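Local coordinates for SusD superfamily protein (Bacteroides thetaiotaomicron, PDB 3MCX), which is of unknown function but, as a SusD-family protein that binds zinc, probably helps capture glycans at the bacterial outer membrane, at residues L126-R129 / G130-F134. Sequence-based numbering, arbitrary orientation.
Sequences LVMR and GLSLF
Ser132 turns its OG beside its own backbone N (chi1 -65°), back toward the preceding turn, where it reaches the backbone O of Met128. The two residues lie one turn apart on the alpha-helix 115-140, part of the helical body of this SusD-family protein. Ser132 OG donates to Met128 O at 2.8 Å, the familiar bond of a helical serine to the carbonyl four residues back. The same oxygen accepts from Ser132 N at 2.9 Å. The two donors reach Met128 O from opposite faces of its carbonyl plane, so one residue grips it twice. Ser132 OG also forms a hydrogen bond with Tyr40 OH, and its side chain packs on Val91, Val94 and Ile95 of helix 81-106. With an alanine here, Met128 O would probably lose one of its two Ser132 donors, and the Tyr40 hydroxyl a partner.

Met128 is modelled as selenomethionine in two conformers. In the one described, CG is anti to N and the chain bends at chi2 and chi3. SE then lies 3.8 Å from Ser132 OG, and CE crosses to Leu131 CD2 at 3.8 Å, an apolar contact. Both contacts hold for this conformer alone and are doubtful. The Arg129 chain, bent at chi3, carries its guanidinium group to neighbouring helices: NE forms a salt bridge with Asp182 of helix 172-186, and NH1 bonds Asn99 of helix 81-106. This joins three helices through one guanidinium group. Regular backbone bonds continue the helix, from Gly130 N to Leu126 O, from Leu133 N to Arg129 O, and from Leu131 N to Val127 O at 2.8 Å. Leu131 CB sits 3.3 Å from that same Val127 O.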
loop_
_atom_site.group_PDB
_atom_site.type_symbol
_atom_site.label_atom_id
_atom_site.label_comp_id
_atom_site.label_asym_id
_atom_site.label_seq_id
_atom_site.Cartn_x
_atom_site.Cartn_y
_atom_site.Cartn_z
ATOM N N LEU A 126 3.041 12.963 -12.989
ATOM C CA LEU A 126 4.383 12.700 -12.478
ATOM C C LEU A 126 4.346 11.948 -11.179
ATOM O O LEU A 126 5.096 10.984 -10.993
ATOM C CB LEU A 126 5.190 14.010 -12.318
ATOM C CG LEU A 126 5.891 14.570 -13.570
ATOM C CD1 LEU A 126 6.378 16.005 -13.300
ATOM C CD2 LEU A 126 7.054 13.613 -14.023
ATOM N N VAL A 127 3.450 12.334 -10.274
ATOM C CA VAL A 127 3.340 11.615 -9.007
ATOM C C VAL A 127 2.872 10.178 -9.264
ATOM O O VAL A 127 3.406 9.223 -8.705
ATOM C CB VAL A 127 2.436 12.289 -7.939
ATOM C CG1 VAL A 127 2.473 11.451 -6.637
ATOM C CG2 VAL A 127 2.890 13.662 -7.632
HETATM N N MSE A 128 1.884 10.018 -10.145
HETATM C CA MSE A 128 1.438 8.674 -10.486
HETATM C C MSE A 128 2.547 7.853 -11.143
HETATM O O MSE A 128 2.650 6.657 -10.908
HETATM C CB MSE A 128 0.206 8.732 -11.375
HETATM C CG MSE A 128 -0.397 7.387 -11.676
HETATM SE SE MSE A 128 -0.907 6.322 -10.124
HETATM C CE MSE A 128 -1.366 7.753 -8.872
ATOM N N ARG A 129 3.364 8.466 -11.980
ATOM C CA ARG A 129 4.501 7.733 -12.580
ATOM C C ARG A 129 5.487 7.265 -11.503
ATOM O O ARG A 129 5.961 6.136 -11.515
ATOM C CB ARG A 129 5.237 8.591 -13.600
ATOM C CG ARG A 129 6.153 7.786 -14.522
ATOM C CD ARG A 129 6.788 8.603 -15.597
ATOM N NE ARG A 129 7.762 9.566 -15.106
ATOM C CZ ARG A 129 8.348 10.473 -15.867
ATOM N NH1 ARG A 129 8.047 10.546 -17.142
ATOM N NH2 ARG A 129 9.258 11.316 -15.361
ATOM N N GLY A 130 5.808 8.154 -10.588
ATOM C CA GLY A 130 6.714 7.813 -9.500
ATOM C C GLY A 130 6.160 6.766 -8.570
ATOM O O GLY A 130 6.840 5.781 -8.211
ATOM N N LEU A 131 4.880 6.928 -8.211
ATOM C CA LEU A 131 4.220 5.944 -7.348
ATOM C C LEU A 131 4.189 4.558 -8.011
ATOM O O LEU A 131 4.446 3.541 -7.361
ATOM C CB LEU A 131 2.809 6.420 -7.057
ATOM C CG LEU A 131 1.950 5.568 -6.143
ATOM C CD1 LEU A 131 2.669 5.292 -4.826
ATOM C CD2 LEU A 131 0.586 6.302 -5.916
ATOM N N SER A 132 3.915 4.549 -9.315
ATOM C CA SER A 132 3.847 3.300 -10.055
ATOM C C SER A 132 5.215 2.595 -10.074
ATOM O O SER A 132 5.301 1.403 -9.828
ATOM C CB SER A 132 3.265 3.550 -11.425
ATOM O OG SER A 132 1.900 3.987 -11.344
ATOM N N LEU A 133 6.285 3.342 -10.368
ATOM C CA LEU A 133 7.617 2.743 -10.403
ATOM C C LEU A 133 7.964 2.233 -8.994
ATOM O O LEU A 133 8.542 1.144 -8.857
ATOM C CB LEU A 133 8.636 3.748 -10.896
ATOM C CG LEU A 133 10.095 3.253 -10.904
ATOM C CD1 LEU A 133 10.296 1.957 -11.686
ATOM C CD2 LEU A 133 11.060 4.363 -11.407
ATOM N N PHE A 134 7.626 2.984 -7.943
ATOM C CA PHE A 134 7.853 2.554 -6.561
ATOM C C PHE A 134 7.167 1.214 -6.284
ATOM O O PHE A 134 7.761 0.299 -5.717
ATOM C CB PHE A 134 7.347 3.647 -5.605
ATOM C CG PHE A 134 7.458 3.322 -4.141
ATOM C CD1 PHE A 134 8.678 3.118 -3.549
ATOM C CD2 PHE A 134 6.332 3.275 -3.346
ATOM C CE1 PHE A 134 8.774 2.883 -2.189
ATOM C CE2 PHE A 134 6.427 3.015 -1.986
ATOM C CZ PHE A 134 7.636 2.840 -1.413
#